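Local structure of bile salt hydrolase/transferase (Clostridium perfringens, 2BJF) at residues L5-K10 with S246-F252; Y52-M57 with D69-K74. The protein hydrolyses the amide bond of glycine- and taurine-conjugated bile salts, releasing the amino acid and the free bile acid, and also acts as a bile acid amine N-acyltransferase. One frame throughout, in Å; residues are numbered along the deposited sequence.

Contact 1 of 2, residues L5-K10 with S246-F252; sequences LALETK and SIDLIEF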
loop_
_atom_site.group_PDB
_atom_site.type_symbol
_atom_site.label_atom_id
_atom_site.label_comp_id
_atom_site.label_asym_id
_atom_site.label_seq_id
_atom_site.Cartn_x
_atom_site.Cartn_y
_atom_site.Cartn_z
ATOM N N LEU A 5 0.156 15.790 -18.958
ATOM C CA LEU A 5 -0.625 16.653 -18.073
ATOM C C LEU A 5 -1.205 17.852 -18.815
ATOM O O LEU A 5 -0.508 18.509 -19.593
ATOM C CB LEU A 5 0.236 17.134 -16.894
ATOM C CG LEU A 5 -0.348 18.135 -15.886
ATOM C CD1 LEU A 5 -1.541 17.553 -15.132
ATOM C CD2 LEU A 5 0.722 18.608 -14.910
ATOM N N ALA A 6 -2.485 18.121 -18.569
ATOM C CA ALA A 6 -3.137 19.342 -19.037
ATOM C C ALA A 6 -3.643 20.129 -17.833
ATOM O O ALA A 6 -4.277 19.568 -16.939
ATOM C CB ALA A 6 -4.280 19.014 -19.987
ATOM N N LEU A 7 -3.359 21.429 -17.815
ATOM C CA LEU A 7 -3.659 22.266 -16.656
ATOM C C LEU A 7 -3.990 23.695 -17.082
ATOM O O LEU A 7 -3.251 24.301 -17.860
ATOM C CB LEU A 7 -2.461 22.257 -15.698
ATOM C CG LEU A 7 -2.600 22.662 -14.230
ATOM C CD1 LEU A 7 -3.478 21.685 -13.453
ATOM C CD2 LEU A 7 -1.218 22.747 -13.602
ATOM N N GLU A 8 -5.106 24.221 -16.578
ATOM C CA GLU A 8 -5.502 25.605 -16.849
ATOM C C GLU A 8 -4.982 26.543 -15.763
ATOM O O GLU A 8 -5.133 26.271 -14.569
ATOM C CB GLU A 8 -7.025 25.733 -16.977
ATOM C CG GLU A 8 -7.492 27.125 -17.416
ATOM C CD GLU A 8 -9.003 27.298 -17.409
ATOM O OE1 GLU A 8 -9.730 26.345 -17.053
ATOM O OE2 GLU A 8 -9.467 28.401 -17.767
ATOM N N THR A 9 -4.376 27.650 -16.188
ATOM C CA THR A 9 -3.806 28.627 -15.262
ATOM C C THR A 9 -4.868 29.556 -14.682
ATOM O O THR A 9 -6.011 29.586 -15.151
ATOM C CB THR A 9 -2.708 29.492 -15.929
ATOM O OG1 THR A 9 -3.299 30.352 -16.913
ATOM C CG2 THR A 9 -1.643 28.621 -16.579
ATOM N N LYS A 10 -4.466 30.324 -13.670
ATOM C CA LYS A 10 -5.328 31.310 -13.012
ATOM C C LYS A 10 -5.885 32.384 -13.957
ATOM O O LYS A 10 -6.956 32.944 -13.701
ATOM C CB LYS A 10 -4.590 31.965 -11.835
ATOM C CG LYS A 10 -3.300 32.695 -12.211
ATOM C CD LYS A 10 -2.570 33.213 -10.981
ATOM C CE LYS A 10 -1.403 34.112 -11.357
ATOM N NZ LYS A 10 -0.276 33.356 -11.970
ATOM N N SER A 246 -4.238 30.111 -8.015
ATOM C CA SER A 246 -2.787 30.147 -7.821
ATOM C C SER A 246 -2.017 29.415 -8.923
ATOM O O SER A 246 -0.784 29.481 -8.976
ATOM C CB SER A 246 -2.417 29.566 -6.451
ATOM O OG SER A 246 -2.946 30.355 -5.400
ATOM N N ILE A 247 -2.739 28.722 -9.801
ATOM C CA ILE A 247 -2.101 27.902 -10.831
ATOM C C ILE A 247 -1.358 28.752 -11.862
ATOM O O ILE A 247 -1.952 29.590 -12.545
ATOM C CB ILE A 247 -3.100 26.937 -11.524
ATOM C CG1 ILE A 247 -3.697 25.965 -10.498
ATOM C CG2 ILE A 247 -2.403 26.170 -12.653
ATOM C CD1 ILE A 247 -4.824 25.085 -11.024
ATOM N N ASP A 248 -0.048 28.531 -11.937
ATOM C CA ASP A 248 0.807 29.153 -12.946
ATOM C C ASP A 248 1.838 28.142 -13.457
ATOM O O ASP A 248 1.786 26.962 -13.098
ATOM C CB ASP A 248 1.480 30.423 -12.399
ATOM C CG ASP A 248 2.200 30.198 -11.072
ATOM O OD1 ASP A 248 2.494 29.037 -10.715
ATOM O OD2 ASP A 248 2.481 31.198 -10.380
ATOM N N LEU A 249 2.774 28.614 -14.278
ATOM C CA LEU A 249 3.751 27.752 -14.948
ATOM C C LEU A 249 4.472 26.767 -14.022
ATOM O O LEU A 249 4.548 25.573 -14.321
ATOM C CB LEU A 249 4.775 28.597 -15.716
ATOM C CG LEU A 249 5.845 27.871 -16.539
ATOM C CD1 LEU A 249 5.223 26.996 -17.621
ATOM C CD2 LEU A 249 6.809 28.873 -17.154
ATOM N N ILE A 250 4.994 27.262 -12.903
ATOM C CA ILE A 250 5.803 26.428 -12.014
ATOM C C ILE A 250 5.009 25.283 -11.366
ATOM O O ILE A 250 5.568 24.223 -11.086
ATOM C CB ILE A 250 6.586 27.272 -10.953
ATOM C CG1 ILE A 250 7.783 26.487 -10.399
ATOM C CG2 ILE A 250 5.670 27.760 -9.829
ATOM C CD1 ILE A 250 8.850 26.144 -11.433
ATOM N N GLU A 251 3.707 25.495 -11.164
ATOM C CA GLU A 251 2.832 24.475 -10.573
ATOM C C GLU A 251 2.775 23.205 -11.423
ATOM O O GLU A 251 2.711 22.091 -10.894
ATOM C CB GLU A 251 1.416 25.020 -10.357
ATOM C CG GLU A 251 1.309 26.216 -9.406
ATOM C CD GLU A 251 1.664 25.898 -7.958
ATOM O OE1 GLU A 251 1.981 24.733 -7.636
ATOM O OE2 GLU A 251 1.620 26.831 -7.132
ATOM N N PHE A 252 2.794 23.393 -12.741
ATOM C CA PHE A 252 2.843 22.298 -13.707
ATOM C C PHE A 252 4.046 21.396 -13.427
ATOM O O PHE A 252 3.921 20.171 -13.392
ATOM C CB PHE A 252 2.917 22.879 -15.125
ATOM C CG PHE A 252 2.729 21.868 -16.220
ATOM C CD1 PHE A 252 1.478 21.682 -16.801
ATOM C CD2 PHE A 252 3.808 21.128 -16.701
ATOM C CE1 PHE A 252 1.297 20.758 -17.827
ATOM C CE2 PHE A 252 3.636 20.200 -17.726
ATOM C CZ PHE A 252 2.378 20.015 -18.287
#
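Leu5 and Phe252 meet methyl over ring where the N-terminal strand of this Ntn-hydrolase fold packs on helix 249-257, a helix-on-sheet contact of its layered core. The two side chains arrive from opposite directions. Leu5 CD2 lies 3.8 Å from the centroid of the Phe252 ring and only 18° off its normal, a CH-pi contact shifted toward the rim. Phe252 CG stands anti to the backbone N (chi1 -170°), which swings the ring toward the strand and sets its CE1 3.4 Å from Leu5 O. Leu7, two residues along on the same side of the strand, puts CB at the ring's edge, near its plane, and sends CD2 to Ile247 CG2 at 3.7 Å. Helix 225-243 flanks these side chains through Arg236 and Met239, and Ile255 touches both leucines. Farther out the apolar contact gives way to polar atoms. Lys10 reaches Asp248 in a long salt bridge, NZ to OD2 3.8 Å, while Thr9 OG1 turns to the backbone N of Leu13. The turn that follows the strand is tied to the loop before the helix by Lys10 N, which donates to an in-plane lone pair of Ile247 O at 2.9 Å.

Contact 2 of 2, residues Y52-M57 with D69-K74; sequences YAVLGM and DGMNEK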
loop_
_atom_site.group_PDB
_atom_site.type_symbol
_atom_site.label_atom_id
_atom_site.label_comp_id
_atom_site.label_asym_id
_atom_site.label_seq_id
_atom_site.Cartn_x
_atom_site.Cartn_y
_atom_site.Cartn_z
ATOM N N TYR A 52 -0.312 24.164 -40.835
ATOM C CA TYR A 52 0.018 25.024 -39.703
ATOM C C TYR A 52 1.472 24.849 -39.279
ATOM O O TYR A 52 2.046 23.765 -39.424
ATOM C CB TYR A 52 -0.910 24.728 -38.519
ATOM C CG TYR A 52 -2.385 24.865 -38.837
ATOM C CD1 TYR A 52 -2.926 26.095 -39.216
ATOM C CD2 TYR A 52 -3.242 23.767 -38.752
ATOM C CE1 TYR A 52 -4.280 26.228 -39.508
ATOM C CE2 TYR A 52 -4.601 23.890 -39.040
ATOM C CZ TYR A 52 -5.110 25.123 -39.418
ATOM O OH TYR A 52 -6.451 25.253 -39.704
ATOM N N ALA A 53 2.060 25.927 -38.763
ATOM C CA ALA A 53 3.415 25.893 -38.215
ATOM C C ALA A 53 3.443 25.060 -36.938
ATOM O O ALA A 53 2.479 25.062 -36.175
ATOM C CB ALA A 53 3.915 27.300 -37.945
ATOM N N VAL A 54 4.551 24.355 -36.718
ATOM C CA VAL A 54 4.679 23.391 -35.622
ATOM C C VAL A 54 5.936 23.666 -34.793
ATOM O O VAL A 54 6.980 24.021 -35.341
ATOM C CB VAL A 54 4.720 21.931 -36.166
ATOM C CG1 VAL A 54 4.936 20.920 -35.046
ATOM C CG2 VAL A 54 3.440 21.599 -36.935
ATOM N N LEU A 55 5.822 23.504 -33.474
ATOM C CA LEU A 55 6.972 23.566 -32.571
ATOM C C LEU A 55 6.888 22.465 -31.519
ATOM O O LEU A 55 5.851 22.293 -30.877
ATOM C CB LEU A 55 7.065 24.935 -31.885
ATOM C CG LEU A 55 8.252 25.149 -30.933
ATOM C CD1 LEU A 55 9.564 25.249 -31.700
ATOM C CD2 LEU A 55 8.047 26.382 -30.063
ATOM N N GLY A 56 7.981 21.726 -31.348
ATOM C CA GLY A 56 8.042 20.692 -30.317
ATOM C C GLY A 56 9.356 19.944 -30.237
ATOM O O GLY A 56 10.278 20.199 -31.013
ATOM N N MET A 57 9.441 19.022 -29.281
ATOM C CA MET A 57 10.618 18.176 -29.131
ATOM C C MET A 57 10.541 17.002 -30.094
ATOM O O MET A 57 9.510 16.338 -30.199
ATOM C CB MET A 57 10.740 17.657 -27.696
ATOM C CG MET A 57 12.103 17.051 -27.364
ATOM S SD MET A 57 13.387 18.294 -27.105
ATOM C CE MET A 57 12.969 18.872 -25.461
ATOM N N ASP A 69 6.653 15.311 -28.595
ATOM C CA ASP A 69 5.542 16.162 -28.168
ATOM C C ASP A 69 5.695 17.539 -28.798
ATOM O O ASP A 69 6.811 17.986 -29.067
ATOM C CB ASP A 69 5.448 16.277 -26.639
ATOM C CG ASP A 69 6.771 16.635 -25.991
ATOM O OD1 ASP A 69 7.581 15.716 -25.761
ATOM O OD2 ASP A 69 6.991 17.830 -25.700
ATOM N N GLY A 70 4.571 18.204 -29.034
ATOM C CA GLY A 70 4.594 19.519 -29.657
ATOM C C GLY A 70 3.235 20.174 -29.759
ATOM O O GLY A 70 2.230 19.633 -29.295
ATOM N N MET A 71 3.216 21.353 -30.369
ATOM C CA MET A 71 1.982 22.086 -30.603
ATOM C C MET A 71 2.039 22.787 -31.951
ATOM O O MET A 71 3.108 22.891 -32.559
ATOM C CB MET A 71 1.750 23.118 -29.495
ATOM C CG MET A 71 2.816 24.193 -29.436
ATOM S SD MET A 71 2.566 25.384 -28.120
ATOM C CE MET A 71 4.276 25.751 -27.782
ATOM N N ASN A 72 0.889 23.263 -32.417
ATOM C CA ASN A 72 0.861 24.139 -33.584
ATOM C C ASN A 72 0.459 25.576 -33.235
ATOM O O ASN A 72 0.141 25.885 -32.082
ATOM C CB ASN A 72 0.010 23.545 -34.724
ATOM C CG ASN A 72 -1.476 23.478 -34.400
ATOM O OD1 ASN A 72 -2.001 24.256 -33.603
ATOM N ND2 ASN A 72 -2.167 22.546 -35.047
ATOM N N GLU A 73 0.481 26.443 -34.245
ATOM C CA GLU A 73 0.176 27.869 -34.092
ATOM C C GLU A 73 -1.264 28.163 -33.662
ATOM O O GLU A 73 -1.577 29.286 -33.259
ATOM C CB GLU A 73 0.467 28.597 -35.404
ATOM C CG GLU A 73 -0.285 28.022 -36.596
ATOM C CD GLU A 73 -0.142 28.871 -37.835
ATOM O OE1 GLU A 73 -0.735 29.970 -37.878
ATOM O OE2 GLU A 73 0.556 28.430 -38.770
ATOM N N LYS A 74 -2.135 27.159 -33.765
ATOM C CA LYS A 74 -3.554 27.322 -33.448
ATOM C C LYS A 74 -3.879 26.937 -32.005
ATOM O O LYS A 74 -5.018 27.091 -31.555
ATOM C CB LYS A 74 -4.425 26.511 -34.419
ATOM C CG LYS A 74 -4.197 26.808 -35.907
ATOM C CD LYS A 74 -4.401 28.281 -36.270
ATOM C CE LYS A 74 -5.868 28.682 -36.249
ATOM N NZ LYS A 74 -6.054 30.085 -36.712
#
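Gly56 and Gly70 face each other with their CA atoms just 3.7 Å apart, a very close non-hydrogen-bonded pair between antiparallel strands 54-61 and 70-72 in a sheet of this Ntn-hydrolase fold. Both backbones are almost fully extended, and Gly56 CA lies 3.2 Å from Asp69 O in a CA-H...O contact. Next to this pair, Leu55 and Met71 form a hydrogen-bonded pair: Leu55 N gives to Met71 O at 2.9 Å, and Met71 N returns a bond to Leu55 O. The Met57-Asp69 pair beyond the glycines has two weak bonds. Leu55, Met57, Asp69 and Met71 share one face, turned toward Tyr289 of strand 288-293. There the Asp69 carboxylate is gripped on both oxygens, OD1 by Arg18 and Tyr278, OD2 by Tyr289 and Ser280; as Arg18 binds deoxycholate, Asp69 is a second-shell residue that probably helps position it.

At the other end side chains join the backbone in holding the segments together. The Lys74 chain crosses the Tyr52 ring, with CG over one face 3.7 Å from the centroid. Asn72 lies beside Tyr52, pointing the same way, their amide and ring planes 58° apart; its ND2 donates to Leu110 O. Asn72 CG sits between the backbone N and carbonyl carbon (chi1 68°), a turn that brings OD1 to Lys74 N in an Asx turn, the donor lying above the amide plane. Glu73 then folds back over the first segment: Glu73 N bonds Ala53 O, OE1 forms a salt bridge with Arg35, and OE2 takes Ala53 N on its anti lone pair, 2.9 Å away and almost straight at 178°.

Overall arrangement
Contact 2 is the more deeply buried and contact 1 is only partly so, running from buried leucines to an exposed lysine. They hold different elements: contact 1 sets a helix against the sheet that contains strand 3-8, whereas contact 2 joins neighbouring strands of the other sheet. Accordingly, side-chain packing dominates the first, with a single backbone bond, and backbone bonds the second, with a side-chain clasp at one end. Their centres are about 20 Å apart and they do not touch, yet both approach Arg18 of the deoxycholate site, contact 2 directly through Asp69, contact 1 with Phe252 at about 7 Å between side chains. Contact 1 also borders a second subunit, whose Arg263 pairs with Glu251; no other chain touches contact 2.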